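Long-range contacts in alpha-glucosidase (Bacteroides thetaiotaomicron, PDB 5XFM), which hydrolyses beta-L-arabinopyranosides and alpha-galactosides as a bifunctional glycoside hydrolase of family 97: residues 332-336 with 359-363; 165-169 with 369-373. The protein carries 1 engineered substitution. All blocks are in the same frame, centred on the assembly; numbering follows the deposited sequence.

Contact 1 of 2, residues 332-336 with 359-363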
loop_
_atom_site.group_PDB
_atom_site.type_symbol
_atom_site.label_atom_id
_atom_site.label_comp_id
_atom_site.label_asym_id
_atom_site.label_seq_id
_atom_site.Cartn_x
_atom_site.Cartn_y
_atom_site.Cartn_z
ATOM N N ASP A 332 -18.612 4.172 -11.870
ATOM C CA ASP A 332 -18.643 3.508 -10.565
ATOM C C ASP A 332 -19.895 2.642 -10.389
ATOM O O ASP A 332 -20.552 2.296 -11.370
ATOM C CB ASP A 332 -18.543 4.551 -9.451
ATOM C CG ASP A 332 -17.696 4.074 -8.269
ATOM O OD1 ASP A 332 -18.160 3.251 -7.448
ATOM O OD2 ASP A 332 -16.546 4.544 -8.165
ATOM N N ASN A 333 -20.215 2.288 -9.142
ATOM C CA ASN A 333 -21.315 1.364 -8.839
ATOM C C ASN A 333 -22.686 1.772 -9.405
ATOM O O ASN A 333 -22.905 2.940 -9.702
ATOM C CB ASN A 333 -21.445 1.190 -7.324
ATOM C CG ASN A 333 -21.659 2.512 -6.594
ATOM O OD1 ASN A 333 -22.018 3.526 -7.192
ATOM N ND2 ASN A 333 -21.453 2.493 -5.289
ATOM N N TRP A 334 -23.570 0.777 -9.536
ATOM C CA TRP A 334 -24.941 0.863 -10.074
ATOM C C TRP A 334 -25.059 0.940 -11.600
ATOM O O TRP A 334 -26.178 0.962 -12.118
ATOM C CB TRP A 334 -25.718 2.057 -9.491
ATOM C CG TRP A 334 -25.911 2.026 -8.015
ATOM C CD1 TRP A 334 -25.373 2.887 -7.100
ATOM C CD2 TRP A 334 -26.682 1.079 -7.269
ATOM N NE1 TRP A 334 -25.774 2.543 -5.834
ATOM C CE2 TRP A 334 -26.575 1.434 -5.909
ATOM C CE3 TRP A 334 -27.453 -0.032 -7.619
ATOM C CZ2 TRP A 334 -27.213 0.717 -4.896
ATOM C CZ3 TRP A 334 -28.085 -0.745 -6.611
ATOM C CH2 TRP A 334 -27.958 -0.368 -5.265
ATOM N N TRP A 335 -23.946 0.978 -12.325
ATOM C CA TRP A 335 -24.026 1.234 -13.769
ATOM C C TRP A 335 -24.764 0.144 -14.551
ATOM O O TRP A 335 -25.422 0.427 -15.556
ATOM C CB TRP A 335 -22.629 1.435 -14.374
ATOM C CG TRP A 335 -21.745 0.219 -14.400
ATOM C CD1 TRP A 335 -20.748 -0.087 -13.516
ATOM C CD2 TRP A 335 -21.747 -0.834 -15.380
ATOM N NE1 TRP A 335 -20.147 -1.268 -13.873
ATOM C CE2 TRP A 335 -20.741 -1.747 -15.011
ATOM C CE3 TRP A 335 -22.510 -1.097 -16.521
ATOM C CZ2 TRP A 335 -20.477 -2.902 -15.743
ATOM C CZ3 TRP A 335 -22.250 -2.247 -17.244
ATOM C CH2 TRP A 335 -21.241 -3.136 -16.853
ATOM N N ASP A 336 -24.674 -1.098 -14.090
ATOM C CA ASP A 336 -25.286 -2.196 -14.831
ATOM C C ASP A 336 -26.799 -2.129 -14.788
ATOM O O ASP A 336 -27.478 -2.660 -15.661
ATOM C CB ASP A 336 -24.830 -3.542 -14.280
ATOM C CG ASP A 336 -25.350 -3.788 -12.883
ATOM O OD1 ASP A 336 -25.154 -2.906 -12.026
ATOM O OD2 ASP A 336 -25.987 -4.837 -12.649
ATOM N N PHE A 359 -12.777 2.507 -17.262
ATOM C CA PHE A 359 -12.695 1.507 -16.204
ATOM C C PHE A 359 -14.107 1.287 -15.700
ATOM O O PHE A 359 -14.852 2.253 -15.513
ATOM C CB PHE A 359 -11.796 1.966 -15.059
ATOM C CG PHE A 359 -10.342 1.686 -15.264
ATOM C CD1 PHE A 359 -9.651 2.272 -16.309
ATOM C CD2 PHE A 359 -9.643 0.885 -14.367
ATOM C CE1 PHE A 359 -8.306 2.040 -16.481
ATOM C CE2 PHE A 359 -8.290 0.651 -14.534
ATOM C CZ PHE A 359 -7.621 1.227 -15.590
ATOM N N LEU A 360 -14.490 0.034 -15.494
ATOM C CA LEU A 360 -15.814 -0.253 -14.954
ATOM C C LEU A 360 -15.751 -0.890 -13.566
ATOM O O LEU A 360 -14.880 -1.731 -13.288
ATOM C CB LEU A 360 -16.601 -1.150 -15.910
ATOM C CG LEU A 360 -16.891 -0.544 -17.283
ATOM C CD1 LEU A 360 -17.785 -1.465 -18.102
ATOM C CD2 LEU A 360 -17.529 0.830 -17.126
ATOM N N TRP A 361 -16.674 -0.452 -12.705
ATOM C CA TRP A 361 -16.826 -0.937 -11.332
ATOM C C TRP A 361 -17.540 -2.282 -11.274
ATOM O O TRP A 361 -18.573 -2.483 -11.922
ATOM C CB TRP A 361 -17.606 0.086 -10.491
ATOM C CG TRP A 361 -17.633 -0.188 -9.001
ATOM C CD1 TRP A 361 -16.806 0.358 -8.054
ATOM C CD2 TRP A 361 -18.548 -1.036 -8.285
ATOM N NE1 TRP A 361 -17.139 -0.110 -6.802
ATOM C CE2 TRP A 361 -18.203 -0.965 -6.917
ATOM C CE3 TRP A 361 -19.614 -1.853 -8.668
ATOM C CZ2 TRP A 361 -18.891 -1.677 -5.936
ATOM C CZ3 TRP A 361 -20.290 -2.562 -7.694
ATOM C CH2 TRP A 361 -19.926 -2.471 -6.345
ATOM N N TYR A 362 -16.973 -3.208 -10.511
ATOM C CA TYR A 362 -17.635 -4.472 -10.200
ATOM C C TYR A 362 -17.545 -4.767 -8.715
ATOM O O TYR A 362 -16.559 -4.410 -8.074
ATOM C CB TYR A 362 -17.013 -5.627 -10.997
ATOM C CG TYR A 362 -17.443 -5.699 -12.443
ATOM C CD1 TYR A 362 -16.876 -4.868 -13.400
ATOM C CD2 TYR A 362 -18.417 -6.607 -12.855
ATOM C CE1 TYR A 362 -17.272 -4.932 -14.727
ATOM C CE2 TYR A 362 -18.819 -6.677 -14.178
ATOM C CZ TYR A 362 -18.243 -5.835 -15.107
ATOM O OH TYR A 362 -18.638 -5.900 -16.420
ATOM N N SER A 363 -18.556 -5.433 -8.162
ATOM C CA SER A 363 -18.397 -6.010 -6.834
ATOM C C SER A 363 -17.760 -7.383 -6.985
ATOM O O SER A 363 -18.138 -8.159 -7.868
ATOM C CB SER A 363 -19.728 -6.120 -6.086
ATOM O OG SER A 363 -19.514 -6.543 -4.739
#
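Asp-332 meets Trp-361 where the two backbones come nearest, their CA atoms 4.9 Å apart. Its OD1 lies over one face of the indole, 3.3 Å from CD1 of Trp-361, with carboxylate and ring planes inclined to each other. The same OD1 accepts the backbone N of Asn-333 on its anti side, which helps fix the carboxylate above the ring, while OD2 is bonded to NE1 of Trp-299. Asn-333 lies over the same face: its CB sits 3.7 Å from the centroid of the six-membered ring of Trp-361 and only 8° off the ring normal, a CH-pi contact. With CG anti to the backbone N (chi1 -170°), the indole of Trp-361 is carried alongside Asp-332 and Asn-333. Replacing Trp-361 by an alanine is likely to open a gap under Asn-333 CB and to leave the Asp-332 carboxylate without the ring it lies against. Trp-334, the helix N-cap, points away within a type II turn from Asp-332 to Trp-335, and the turn brings the next indole back toward the strand. There NE1 of Trp-335 donates to O of Trp-361 at 2.8 Å, on a lone pair in the carbonyl plane, with an N-H...O angle of 155°. The benzene half of Trp-335 meets further neighbours. CD1 of Leu-360 packs over one face, 3.9 Å from CZ2 of Trp-335, and CB of Asp-336 lies over the opposite face. The ring's edge is turned to the face of Tyr-362 in an offset edge-to-face pair, with CZ2 of Trp-335 3.7 Å from Tyr-362 CZ. The turn leaving strand 328-331 is thus packed onto adjacent parallel strand 357-363, an arrangement of the (beta/alpha)8-barrel fold expected for the family 97 catalytic domain.

Contact 2 of 2, residues 165-169 with 369-373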
loop_
_atom_site.group_PDB
_atom_site.type_symbol
_atom_site.label_atom_id
_atom_site.label_comp_id
_atom_site.label_asym_id
_atom_site.label_seq_id
_atom_site.Cartn_x
_atom_site.Cartn_y
_atom_site.Cartn_z
ATOM N N GLY A 165 -19.678 -2.485 9.700
ATOM C CA GLY A 165 -19.562 -1.470 8.668
ATOM C C GLY A 165 -20.615 -1.622 7.578
ATOM O O GLY A 165 -21.573 -2.383 7.723
ATOM N N TRP A 166 -20.419 -0.907 6.475
ATOM C CA TRP A 166 -21.387 -0.858 5.385
ATOM C C TRP A 166 -21.676 -2.238 4.790
ATOM O O TRP A 166 -20.784 -2.900 4.259
ATOM C CB TRP A 166 -20.896 0.093 4.288
ATOM C CG TRP A 166 -21.792 0.162 3.091
ATOM C CD1 TRP A 166 -21.525 -0.303 1.833
ATOM C CD2 TRP A 166 -23.103 0.748 3.033
ATOM N NE1 TRP A 166 -22.593 -0.046 0.998
ATOM C CE2 TRP A 166 -23.573 0.595 1.711
ATOM C CE3 TRP A 166 -23.925 1.381 3.973
ATOM C CZ2 TRP A 166 -24.830 1.056 1.305
ATOM C CZ3 TRP A 166 -25.176 1.838 3.566
ATOM C CH2 TRP A 166 -25.611 1.672 2.245
ATOM N N LYS A 167 -22.929 -2.662 4.919
ATOM C CA LYS A 167 -23.403 -3.944 4.410
ATOM C C LYS A 167 -22.545 -5.138 4.860
ATOM O O LYS A 167 -22.363 -6.100 4.104
ATOM C CB LYS A 167 -23.474 -3.896 2.881
ATOM C CG LYS A 167 -24.341 -2.771 2.336
ATOM C CD LYS A 167 -25.801 -2.968 2.697
ATOM C CE LYS A 167 -26.670 -1.848 2.146
ATOM N NZ LYS A 167 -28.059 -1.924 2.679
ATOM N N ARG A 168 -22.057 -5.079 6.100
ATOM C CA ARG A 168 -21.255 -6.159 6.684
ATOM C C ARG A 168 -19.993 -6.462 5.873
ATOM O O ARG A 168 -19.545 -7.604 5.826
ATOM C CB ARG A 168 -22.114 -7.429 6.814
ATOM C CG ARG A 168 -23.365 -7.279 7.690
ATOM C CD ARG A 168 -24.247 -8.536 7.662
ATOM N NE ARG A 168 -23.553 -9.787 7.968
ATOM C CZ ARG A 168 -23.403 -10.288 9.190
ATOM N NH1 ARG A 168 -23.897 -9.651 10.241
ATOM N NH2 ARG A 168 -22.762 -11.437 9.361
ATOM N N THR A 169 -19.416 -5.435 5.251
ATOM C CA THR A 169 -18.249 -5.613 4.386
ATOM C C THR A 169 -16.873 -5.538 5.065
ATOM O O THR A 169 -15.855 -5.742 4.404
ATOM C CB THR A 169 -18.245 -4.587 3.245
ATOM O OG1 THR A 169 -18.432 -3.277 3.791
ATOM C CG2 THR A 169 -19.359 -4.879 2.267
ATOM N N ASN A 369 -21.516 -11.116 1.899
ATOM C CA ASN A 369 -22.009 -9.870 2.475
ATOM C C ASN A 369 -23.391 -9.466 1.958
ATOM O O ASN A 369 -24.037 -10.226 1.233
ATOM C CB ASN A 369 -21.004 -8.737 2.221
ATOM C CG ASN A 369 -20.772 -8.466 0.733
ATOM O OD1 ASN A 369 -21.700 -8.501 -0.083
ATOM N ND2 ASN A 369 -19.531 -8.168 0.385
ATOM N N ASP A 370 -23.803 -8.241 2.281
ATOM C CA ASP A 370 -25.130 -7.735 1.907
ATOM C C ASP A 370 -25.094 -6.614 0.872
ATOM O O ASP A 370 -25.981 -5.769 0.840
ATOM C CB ASP A 370 -25.887 -7.234 3.138
ATOM C CG ASP A 370 -26.261 -8.347 4.093
ATOM O OD1 ASP A 370 -26.576 -9.465 3.628
ATOM O OD2 ASP A 370 -26.251 -8.093 5.313
ATOM N N ILE A 371 -24.061 -6.599 0.041
ATOM C CA ILE A 371 -23.936 -5.593 -1.004
ATOM C C ILE A 371 -24.999 -5.773 -2.101
ATOM O O ILE A 371 -25.190 -6.880 -2.614
ATOM C CB ILE A 371 -22.524 -5.635 -1.624
ATOM C CG1 ILE A 371 -21.508 -5.100 -0.611
ATOM C CG2 ILE A 371 -22.467 -4.840 -2.917
ATOM C CD1 ILE A 371 -21.733 -3.643 -0.230
ATOM N N GLU A 372 -25.692 -4.688 -2.444
ATOM C CA GLU A 372 -26.658 -4.699 -3.545
ATOM C C GLU A 372 -26.133 -3.958 -4.753
ATOM O O GLU A 372 -26.465 -4.283 -5.891
ATOM C CB GLU A 372 -28.004 -4.122 -3.128
ATOM C CG GLU A 372 -28.853 -5.148 -2.373
ATOM C CD GLU A 372 -30.191 -4.614 -1.893
ATOM O OE1 GLU A 372 -31.228 -5.221 -2.240
ATOM O OE2 GLU A 372 -30.207 -3.611 -1.150
ATOM N N GLN A 373 -25.335 -2.929 -4.501
ATOM C CA GLN A 373 -24.731 -2.162 -5.592
ATOM C C GLN A 373 -24.001 -3.016 -6.675
ATOM O O GLN A 373 -23.125 -3.839 -6.402
ATOM C CB GLN A 373 -23.833 -1.068 -5.002
ATOM C CG GLN A 373 -23.626 -1.048 -3.502
ATOM C CD GLN A 373 -22.503 -0.085 -3.199
ATOM O OE1 GLN A 373 -22.398 1.023 -3.769
ATOM N NE2 GLN A 373 -21.737 -0.433 -2.196
HETATM O O HOH W 1 -17.075 -7.813 2.203
#
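Lys-167 and Asp-370 bring the two irregular backbones to within 4.9 Å at their CA atoms, and one hydrogen bond joins them: Asp-370 N donates to Lys-167 O at 3.2 Å, the donor tilted 27° from the carbonyl plane. Around this bond the apolar packing centres on Ile-371. Its CD1 rests 3.6 Å from Lys-167 CB and also approaches the pyrrole part of Trp-166, while its CG1 lies 3.6 Å from Thr-169 CG2, the two side chains crossing at about a right angle. CG1 reaches this place beside the backbone N, anti to the carbonyl carbon (chi1 -71°). A bend at the second torsion of Lys-167 (-66°) lays CD 3.4 Å from Asp-370 O. Arg-168 CD lies against Asp-370 OD2, but NE stays 4.1 Å from that oxygen, beyond a salt bridge; NH2 of Arg-168 is bonded to Asn-243 instead. A water accepts from Asn-369 ND2 and lies within reach of Thr-169 O, a long link. OD1 of Asn-369 takes the backbone N of Ile-371 from above its carbonyl plane, closing an Asx turn. This is a loop-to-loop interface between the N-terminal and catalytic family regions.

Overall arrangement
From the N terminus, the chain first supplies 165-169, in the loop between strands 153-156 and 178-182 of the N-terminal region. About two hundred residues later 369-373 returns to it, so contact 2 closes a long loop. Within that span lies the much shorter loop of contact 1, made by 332-336 and 359-363 around helix 341-353; the two are nested and do not cross. Their centres are about 15 Å apart, and they touch where Trp-361 CZ3 comes 3.4 Å from Gln-373 O. Contact 1 joins neighbouring elements of the barrel; contact 2 ties the loop following strand 357-363 to the N-terminal region. The side chains of Trp-361 and Thr-169 each lie about 8 Å from the bound calcium ion.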